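Side-chain contacts in hypothetical protein (Giardia lamblia, PDB 3I3F), which is of unknown function but belongs to the YjgF-like endoribonuclease L-PSP family and binds pentanoic acid in pockets shared between the subunits of its trimer: residues Val39-Ser44 with Asp66-Cys71; Gly46-Lys49 with Leu53-Gly56; Leu104-Phe109 with Ala113-Arg118. All coordinates share one frame; numbering follows the deposited sequence. Where two conformers were deposited one is given.

Interaction 1: residues Val39-Ser44 with Asp66-Cys71. With LEA (pentanoic acid), chain F.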
loop_
_atom_site.group_PDB
_atom_site.type_symbol
_atom_site.label_atom_id
_atom_site.label_comp_id
_atom_site.label_asym_id
_atom_site.label_seq_id
_atom_site.Cartn_x
_atom_site.Cartn_y
_atom_site.Cartn_z
ATOM N N VAL A 39 -3.607 -6.377 -12.931
ATOM C CA VAL A 39 -4.043 -7.358 -11.944
ATOM C C VAL A 39 -3.630 -6.902 -10.548
ATOM O O VAL A 39 -2.489 -6.482 -10.340
ATOM C CB VAL A 39 -3.424 -8.741 -12.221
ATOM C CG1 VAL A 39 -4.000 -9.789 -11.270
ATOM C CG2 VAL A 39 -3.651 -9.149 -13.673
ATOM N N TYR A 40 -4.573 -6.969 -9.611
ATOM C CA TYR A 40 -4.330 -6.679 -8.199
ATOM C C TYR A 40 -4.617 -7.945 -7.406
ATOM O O TYR A 40 -5.535 -8.690 -7.745
ATOM C CB TYR A 40 -5.258 -5.563 -7.711
ATOM C CG TYR A 40 -4.980 -4.215 -8.333
ATOM C CD1 TYR A 40 -4.300 -3.231 -7.627
ATOM C CD2 TYR A 40 -5.392 -3.928 -9.631
ATOM C CE1 TYR A 40 -4.037 -1.993 -8.194
ATOM C CE2 TYR A 40 -5.131 -2.692 -10.211
ATOM C CZ TYR A 40 -4.454 -1.729 -9.483
ATOM O OH TYR A 40 -4.188 -0.498 -10.037
ATOM N N LEU A 41 -3.839 -8.193 -6.356
ATOM C CA LEU A 41 -4.076 -9.344 -5.486
ATOM C C LEU A 41 -4.406 -8.914 -4.064
ATOM O O LEU A 41 -3.860 -7.933 -3.554
ATOM C CB LEU A 41 -2.854 -10.262 -5.438
ATOM C CG LEU A 41 -2.321 -10.845 -6.747
ATOM C CD1 LEU A 41 -1.195 -11.819 -6.444
ATOM C CD2 LEU A 41 -3.413 -11.541 -7.540
ATOM N N GLY A 42 -5.288 -9.671 -3.417
ATOM C CA GLY A 42 -5.473 -9.557 -1.977
ATOM C C GLY A 42 -4.246 -10.095 -1.265
ATOM O O GLY A 42 -3.368 -10.700 -1.892
ATOM N N GLY A 43 -4.179 -9.880 0.043
ATOM C CA GLY A 43 -3.035 -10.328 0.832
ATOM C C GLY A 43 -2.759 -11.806 0.640
ATOM O O GLY A 43 -3.689 -12.618 0.623
ATOM N N SER A 44 -1.483 -12.144 0.462
ATOM C CA SER A 44 -1.055 -13.530 0.285
ATOM C C SER A 44 -0.226 -13.972 1.482
ATOM O O SER A 44 0.627 -13.224 1.965
ATOM C CB SER A 44 -0.238 -13.677 -0.997
ATOM O OG SER A 44 -1.024 -13.368 -2.134
ATOM N N ASP A 66 4.264 -19.034 -4.165
ATOM C CA ASP A 66 3.567 -20.014 -4.999
ATOM C C ASP A 66 2.111 -19.587 -5.210
ATOM O O ASP A 66 1.604 -19.644 -6.329
ATOM C CB ASP A 66 3.624 -21.414 -4.377
ATOM C CG ASP A 66 3.183 -22.502 -5.343
ATOM O OD1 ASP A 66 3.715 -22.552 -6.473
ATOM O OD2 ASP A 66 2.313 -23.314 -4.964
ATOM N N ASN A 67 1.453 -19.156 -4.134
ATOM C CA ASN A 67 0.091 -18.615 -4.219
ATOM C C ASN A 67 0.011 -17.424 -5.172
ATOM O O ASN A 67 -0.876 -17.356 -6.022
ATOM C CB ASN A 67 -0.420 -18.190 -2.836
ATOM C CG ASN A 67 -0.683 -19.368 -1.910
ATOM O OD1 ASN A 67 -0.717 -20.524 -2.335
ATOM N ND2 ASN A 67 -0.880 -19.072 -0.631
ATOM N N ILE A 68 0.948 -16.490 -5.026
ATOM C CA ILE A 68 1.010 -15.311 -5.888
ATOM C C ILE A 68 1.218 -15.702 -7.352
ATOM O O ILE A 68 0.528 -15.194 -8.234
ATOM C CB ILE A 68 2.123 -14.338 -5.434
ATOM C CG1 ILE A 68 1.739 -13.683 -4.104
ATOM C CG2 ILE A 68 2.369 -13.262 -6.484
ATOM C CD1 ILE A 68 2.879 -12.978 -3.410
ATOM N N ARG A 69 2.154 -16.615 -7.604
ATOM C CA ARG A 69 2.419 -17.087 -8.966
ATOM C C ARG A 69 1.165 -17.691 -9.599
ATOM O O ARG A 69 0.810 -17.353 -10.728
ATOM C CB ARG A 69 3.548 -18.123 -8.969
ATOM C CG ARG A 69 3.945 -18.614 -10.366
ATOM C CD ARG A 69 4.933 -19.774 -10.313
ATOM N NE ARG A 69 4.386 -20.942 -9.620
ATOM C CZ ARG A 69 3.516 -21.809 -10.141
ATOM N NH1 ARG A 69 3.061 -21.669 -11.384
ATOM N NH2 ARG A 69 3.093 -22.834 -9.407
ATOM N N LYS A 70 0.501 -18.584 -8.869
ATOM C CA LYS A 70 -0.699 -19.249 -9.376
ATOM C C LYS A 70 -1.832 -18.260 -9.645
ATOM O O LYS A 70 -2.496 -18.343 -10.677
ATOM C CB LYS A 70 -1.166 -20.339 -8.409
ATOM C CG LYS A 70 -0.263 -21.560 -8.381
ATOM C CD LYS A 70 -0.799 -22.614 -7.434
ATOM C CE LYS A 70 0.151 -23.793 -7.318
ATOM N NZ LYS A 70 -0.176 -24.657 -6.148
ATOM N N CYS A 71 -2.048 -17.323 -8.726
ATOM C CA CYS A 71 -3.079 -16.302 -8.914
ATOM C C CYS A 71 -2.811 -15.456 -10.155
ATOM O O CYS A 71 -3.713 -15.232 -10.963
ATOM C CB CYS A 71 -3.184 -15.393 -7.689
ATOM S SG CYS A 71 -3.978 -16.157 -6.266
HETATM C C2 LEA F . -7.259 -9.825 5.633
HETATM O O2 LEA F . -7.292 -8.832 4.872
HETATM C C3 LEA F . -6.514 -11.077 5.228
HETATM C C4 LEA F . -5.726 -10.884 3.933
HETATM C C5 LEA F . -4.967 -12.135 3.490
HETATM C C6 LEA F . -4.845 -13.195 4.566
HETATM O O1 LEA F . -7.836 -9.835 6.740
#
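Where helix 56-74 lies across the beta-sheet of this YjgF-like fold, Leu41, at the end of strand 38-41, inserts its branched tip between Ile68 and Cys71 of the helix. The two methyls divide the work: CD1 of Leu41 meets CG2 of Ile68 at 3.8 Å, and CD2 of Leu41 rests on CB of Cys71 at 3.9 Å. With CG lying anti to the carbonyl carbon (chi1 -57°), the leucine fork is carried off the strand toward the helix. Ile68 and Cys71 sit three residues apart, and thus nearly one turn, so both present themselves to the same leucine. Ile68 serves a second neighbour with its other branch: CG1 approaches OG of Ser44 at 3.4 Å in the conformer given, one of two that the serine adopts, and this contact is therefore less certain. CB of Ser44 also faces CG1 of Ile68, at 3.7 Å. Ile32 and Leu72 also touch Leu41, and the residues that meet here are buried and mostly apolar. The solvent side of the helix is different. Asp66 joins two cations one turn on, Arg69 NH2 reaching Asp66 OD1 at 3.0 Å and Lys70 NZ reaching Asp66 OD2 at 3.1 Å, each on the syn side of its oxygen; Lys70 has a second acid in Asp22. Beyond the strand, Gly43 turns its backbone to the bound pentanoic acid, its O lying 3.2 Å from C5 of the ligand, and the lack of a side chain lets the aliphatic tail come this close. The ligand is hydrogen-bonded to Gln126 of this chain and to Arg118 of the second subunit; its approach to Gly43 is a contact, not a bond. Strand, helix and pocket loop thus combine the helix-on-sheet layer of the YjgF-like fold with the intersubunit ligand pocket beside it.

Interaction 2: residues Gly46-Lys49 with Leu53-Gly56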
loop_
_atom_site.group_PDB
_atom_site.type_symbol
_atom_site.label_atom_id
_atom_site.label_comp_id
_atom_site.label_asym_id
_atom_site.label_seq_id
_atom_site.Cartn_x
_atom_site.Cartn_y
_atom_site.Cartn_z
ATOM N N GLY A 46 1.297 -17.798 3.774
ATOM C CA GLY A 46 1.843 -19.140 3.577
ATOM C C GLY A 46 0.896 -20.276 3.915
ATOM O O GLY A 46 1.273 -21.213 4.619
ATOM N N ILE A 47 -0.328 -20.197 3.396
ATOM C CA ILE A 47 -1.360 -21.205 3.618
ATOM C C ILE A 47 -1.639 -21.905 2.293
ATOM O O ILE A 47 -1.810 -21.245 1.265
ATOM C CB ILE A 47 -2.650 -20.554 4.163
ATOM C CG1 ILE A 47 -2.383 -19.939 5.541
ATOM C CG2 ILE A 47 -3.782 -21.576 4.243
ATOM C CD1 ILE A 47 -3.529 -19.117 6.090
ATOM N N ASP A 48 -1.670 -23.238 2.312
ATOM C CA ASP A 48 -1.901 -24.011 1.088
ATOM C C ASP A 48 -3.401 -24.170 0.828
ATOM O O ASP A 48 -4.223 -23.699 1.618
ATOM C CB ASP A 48 -1.161 -25.364 1.123
ATOM C CG ASP A 48 -1.631 -26.285 2.240
ATOM O OD1 ASP A 48 -2.800 -26.200 2.663
ATOM O OD2 ASP A 48 -0.809 -27.114 2.689
ATOM N N LYS A 49 -3.750 -24.815 -0.283
ATOM C CA LYS A 49 -5.152 -24.943 -0.697
ATOM C C LYS A 49 -6.018 -25.671 0.340
ATOM O O LYS A 49 -7.200 -25.356 0.489
ATOM C CB LYS A 49 -5.242 -25.632 -2.066
ATOM C CG LYS A 49 -6.652 -26.009 -2.522
ATOM C CD LYS A 49 -7.586 -24.813 -2.634
ATOM C CE LYS A 49 -9.013 -25.282 -2.863
ATOM N NZ LYS A 49 -9.958 -24.157 -3.076
ATOM N N LEU A 53 -1.590 -23.761 7.369
ATOM C CA LEU A 53 -0.502 -22.796 7.487
ATOM C C LEU A 53 0.810 -23.557 7.648
ATOM O O LEU A 53 0.970 -24.331 8.593
ATOM C CB LEU A 53 -0.728 -21.882 8.695
ATOM C CG LEU A 53 0.330 -20.806 8.967
ATOM C CD1 LEU A 53 0.393 -19.794 7.830
ATOM C CD2 LEU A 53 0.042 -20.115 10.290
ATOM N N HIS A 54 1.742 -23.337 6.725
ATOM C CA HIS A 54 3.027 -24.037 6.752
ATOM C C HIS A 54 3.888 -23.569 7.924
ATOM O O HIS A 54 3.700 -22.468 8.447
ATOM C CB HIS A 54 3.760 -23.867 5.417
ATOM C CG HIS A 54 3.184 -24.694 4.309
ATOM N ND1 HIS A 54 3.962 -25.284 3.336
ATOM C CD2 HIS A 54 1.907 -25.055 4.038
ATOM C CE1 HIS A 54 3.188 -25.958 2.504
ATOM N NE2 HIS A 54 1.936 -25.837 2.909
ATOM N N LYS A 55 4.824 -24.424 8.332
ATOM C CA LYS A 55 5.615 -24.203 9.540
ATOM C C LYS A 55 6.937 -23.503 9.240
ATOM O O LYS A 55 7.736 -23.986 8.436
ATOM C CB LYS A 55 5.893 -25.538 10.238
ATOM N N GLY A 56 7.158 -22.368 9.896
ATOM C CA GLY A 56 8.417 -21.641 9.786
ATOM C C GLY A 56 8.428 -20.615 8.671
ATOM O O GLY A 56 7.622 -20.673 7.738
#
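Leu53 meets Ile47 first, the two side chains crossing at a slant so that CD1 of Leu53 lies 3.6 Å from CG1 of Ile47. CG of Leu53 stands anti to the backbone N (chi1 180°), which swings the same methyl over the backbone as well, to 3.6 Å from O of Gly46. His54 follows and is gripped at both ends. Its N donates to O of Gly46 at 3.0 Å, almost straight at 175°. This bond belongs to a single beta bridge pairing Ile47 with Leu53, which pinches together the loop between strand 38-41 and helix 56-74. The imidazole then extends to Asp48: NE2 of His54 donates to OD2 of Asp48 at 3.0 Å in a bent bond (147°). The acceptor lies near the ring plane, yet the ring and carboxylate planes are almost perpendicular, and the donor comes from above the carboxylate. Aspartate suits the place because its two oxygens can be used separately: OD2 takes the histidine while OD1 bonds to Ser50 OG and Thr52 N, which helps hold the carboxylate. Glu59 and Gln63 of helix 56-74 touch the histidine side chain, and its carbonyl accepts from Gln60.

Interaction 3: residues Leu104-Phe109 with Ala113-Arg118. With LEA (pentanoic acid), chain D.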
loop_
_atom_site.group_PDB
_atom_site.type_symbol
_atom_site.label_atom_id
_atom_site.label_comp_id
_atom_site.label_asym_id
_atom_site.label_seq_id
_atom_site.Cartn_x
_atom_site.Cartn_y
_atom_site.Cartn_z
ATOM N N LEU A 104 15.337 -16.161 -0.034
ATOM C CA LEU A 104 14.264 -16.847 -0.760
ATOM C C LEU A 104 13.606 -15.927 -1.788
ATOM O O LEU A 104 13.267 -16.359 -2.890
ATOM C CB LEU A 104 13.211 -17.376 0.216
ATOM C CG LEU A 104 13.698 -18.477 1.159
ATOM C CD1 LEU A 104 12.749 -18.632 2.334
ATOM C CD2 LEU A 104 13.859 -19.790 0.407
ATOM N N TYR A 105 13.437 -14.658 -1.423
ATOM C CA TYR A 105 12.873 -13.656 -2.325
ATOM C C TYR A 105 13.681 -13.560 -3.618
ATOM O O TYR A 105 13.116 -13.483 -4.710
ATOM C CB TYR A 105 12.841 -12.291 -1.633
ATOM C CG TYR A 105 12.124 -11.221 -2.418
ATOM C CD1 TYR A 105 10.747 -11.067 -2.313
ATOM C CD2 TYR A 105 12.821 -10.358 -3.258
ATOM C CE1 TYR A 105 10.078 -10.083 -3.025
ATOM C CE2 TYR A 105 12.161 -9.372 -3.974
ATOM C CZ TYR A 105 10.787 -9.239 -3.853
ATOM O OH TYR A 105 10.117 -8.264 -4.556
ATOM N N ARG A 106 15.007 -13.580 -3.488
ATOM C CA ARG A 106 15.891 -13.504 -4.647
ATOM C C ARG A 106 15.869 -14.772 -5.507
ATOM O O ARG A 106 16.280 -14.734 -6.662
ATOM C CB ARG A 106 17.323 -13.174 -4.214
ATOM C CG ARG A 106 17.496 -11.741 -3.727
ATOM C CD ARG A 106 18.961 -11.399 -3.512
ATOM N NE ARG A 106 19.561 -12.199 -2.444
ATOM C CZ ARG A 106 19.601 -11.863 -1.154
ATOM N NH1 ARG A 106 19.072 -10.723 -0.720
ATOM N NH2 ARG A 106 20.175 -12.684 -0.282
ATOM N N GLU A 107 15.406 -15.890 -4.947
ATOM C CA GLU A 107 15.188 -17.110 -5.731
ATOM C C GLU A 107 13.897 -17.036 -6.549
ATOM O O GLU A 107 13.760 -17.725 -7.557
ATOM C CB GLU A 107 15.154 -18.345 -4.827
ATOM C CG GLU A 107 16.479 -18.655 -4.155
ATOM C CD GLU A 107 16.415 -19.867 -3.236
ATOM O OE1 GLU A 107 15.328 -20.468 -3.095
ATOM O OE2 GLU A 107 17.463 -20.222 -2.657
ATOM N N VAL A 108 12.948 -16.213 -6.108
ATOM C CA VAL A 108 11.703 -16.004 -6.845
ATOM C C VAL A 108 11.919 -14.974 -7.949
ATOM O O VAL A 108 11.504 -15.180 -9.091
ATOM C CB VAL A 108 10.570 -15.538 -5.911
ATOM C CG1 VAL A 108 9.308 -15.229 -6.709
ATOM C CG2 VAL A 108 10.292 -16.598 -4.853
ATOM N N PHE A 109 12.568 -13.869 -7.592
ATOM C CA PHE A 109 12.924 -12.813 -8.537
ATOM C C PHE A 109 14.440 -12.869 -8.730
ATOM O O PHE A 109 15.196 -12.189 -8.033
ATOM C CB PHE A 109 12.443 -11.460 -8.007
ATOM C CG PHE A 109 10.968 -11.430 -7.703
ATOM C CD1 PHE A 109 10.044 -11.234 -8.720
ATOM C CD2 PHE A 109 10.503 -11.628 -6.410
ATOM C CE1 PHE A 109 8.683 -11.222 -8.453
ATOM C CE2 PHE A 109 9.139 -11.616 -6.132
ATOM C CZ PHE A 109 8.230 -11.412 -7.159
ATOM N N ALA A 113 18.267 -6.930 -12.223
ATOM C CA ALA A 113 17.888 -5.762 -13.023
ATOM C C ALA A 113 16.376 -5.536 -13.134
ATOM O O ALA A 113 15.936 -4.394 -13.267
ATOM C CB ALA A 113 18.498 -5.865 -14.417
ATOM N N THR A 114 15.591 -6.612 -13.083
ATOM C CA THR A 114 14.145 -6.528 -13.308
ATOM C C THR A 114 13.296 -6.856 -12.075
ATOM O O THR A 114 12.109 -7.161 -12.206
ATOM C CB THR A 114 13.717 -7.463 -14.459
ATOM O OG1 THR A 114 14.001 -8.820 -14.102
ATOM C CG2 THR A 114 14.452 -7.107 -15.746
ATOM N N ARG A 115 13.879 -6.780 -10.880
ATOM C CA ARG A 115 13.105 -7.015 -9.662
ATOM C C ARG A 115 12.040 -5.932 -9.520
ATOM O O ARG A 115 12.295 -4.770 -9.834
ATOM C CB ARG A 115 14.003 -7.053 -8.424
ATOM C CG ARG A 115 14.968 -8.212 -8.442
ATOM C CD ARG A 115 15.592 -8.505 -7.095
ATOM N NE ARG A 115 16.220 -9.825 -7.152
ATOM C CZ ARG A 115 17.513 -10.095 -6.970
ATOM N NH1 ARG A 115 18.390 -9.152 -6.636
ATOM N NH2 ARG A 115 17.925 -11.351 -7.090
ATOM N N PRO A 116 10.834 -6.309 -9.066
ATOM C CA PRO A 116 9.757 -5.326 -8.981
ATOM C C PRO A 116 9.961 -4.306 -7.871
ATOM O O PRO A 116 10.776 -4.510 -6.970
ATOM C CB PRO A 116 8.521 -6.185 -8.699
ATOM C CG PRO A 116 9.047 -7.408 -8.044
ATOM C CD PRO A 116 10.383 -7.657 -8.670
ATOM N N CYS A 117 9.221 -3.206 -7.943
ATOM C CA CYS A 117 9.211 -2.237 -6.858
ATOM C C CYS A 117 8.807 -2.946 -5.573
ATOM O O CYS A 117 7.904 -3.787 -5.572
ATOM C CB CYS A 117 8.250 -1.091 -7.161
ATOM S SG CYS A 117 8.724 -0.110 -8.602
ATOM N N ARG A 118 9.497 -2.619 -4.487
ATOM C CA ARG A 118 9.311 -3.315 -3.226
ATOM C C ARG A 118 9.479 -2.375 -2.046
ATOM O O ARG A 118 10.238 -1.409 -2.108
ATOM C CB ARG A 118 10.334 -4.447 -3.110
ATOM C CG ARG A 118 9.982 -5.506 -2.091
ATOM C CD ARG A 118 11.127 -6.491 -1.883
ATOM N NE ARG A 118 11.853 -6.245 -0.638
ATOM C CZ ARG A 118 12.586 -7.152 0.010
ATOM N NH1 ARG A 118 12.710 -8.393 -0.453
ATOM N NH2 ARG A 118 13.195 -6.821 1.141
HETATM C C2 LEA D . 13.033 -3.288 1.058
HETATM O O2 LEA D . 13.574 -4.122 1.816
HETATM C C3 LEA D . 13.573 -1.875 0.978
HETATM C C4 LEA D . 14.601 -1.585 2.071
HETATM C C5 LEA D . 15.421 -0.335 1.760
HETATM C C6 LEA D . 14.554 0.814 1.289
HETATM O O1 LEA D . 12.048 -3.582 0.345
HETATM O O HOH W 1 11.816 -6.676 -5.771
#
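Arg118 runs along Tyr105 to a bound pentanoic acid. From its CB, CG heads toward the tyrosine hydroxyl, and CD settles 3.4 Å from OH of Tyr105. There the chain bends (chi3 103°), which sets the guanidinium over the ring. NE turns to the ligand and donates to its O1 at 2.8 Å, along a nearly straight 168° line. CZ stands 4.5 Å from the Tyr105 ring centroid, close to the ring normal, a cation-pi contact in which the guanidinium is upright, its plane 83° from the ring, with NH1 pointing down over the middle of the face. NH2 donates to O2 of the acid at 2.8 Å and to Asn102 as well. A planar arginine can thus clasp both carboxylate oxygens while an aromatic supports it, consistent with the carboxylate-binding arginine of relatives such as RidA. These residues link helix 95-108 to strand 117-123 within a beta-alpha-beta unit. On the far face of Tyr105 lies CD2 of Phe109, whose own ring receives a CH-pi contact from CD of Pro116, a rigid ring laid across it. The tyrosine hydroxyl donates to a water 2.6 Å from OH, and that water donates to O of Pro116. Just past the helix end, the carbonyl O of Phe109 is held side-on by Arg115, through NE at 2.7 Å and NH2 at 3.0 Å. Over one face of that guanidinium lies CG of Arg106, whose polar end bonds to Asn28 of the third subunit, while Arg115 NH1 bonds to the backbone O of Glu27 of that subunit.

In the fold
From the N terminus, the chain runs through strand 38-41 into the loop that leads to helix 56-74. Interaction 1 closes the long excursion by bringing 66-71 back against 39-44, tying sheet to helix. Nested within it, interaction 2 pinches the connecting loop, and the two touch where Asn67 ND2 probably hydrogen-bonds to Ile47 O. Interaction 3 opens only after interaction 1 has closed, tying helix 95-108 to strand 117-123, outermost in this chain; its centre is about 15 Å from that of interaction 1 and about 21 Å from that of interaction 2. Interactions 1 and 3 reach the same sheet, and each borders a pentanoic acid pocket, with a different subunit as neighbour.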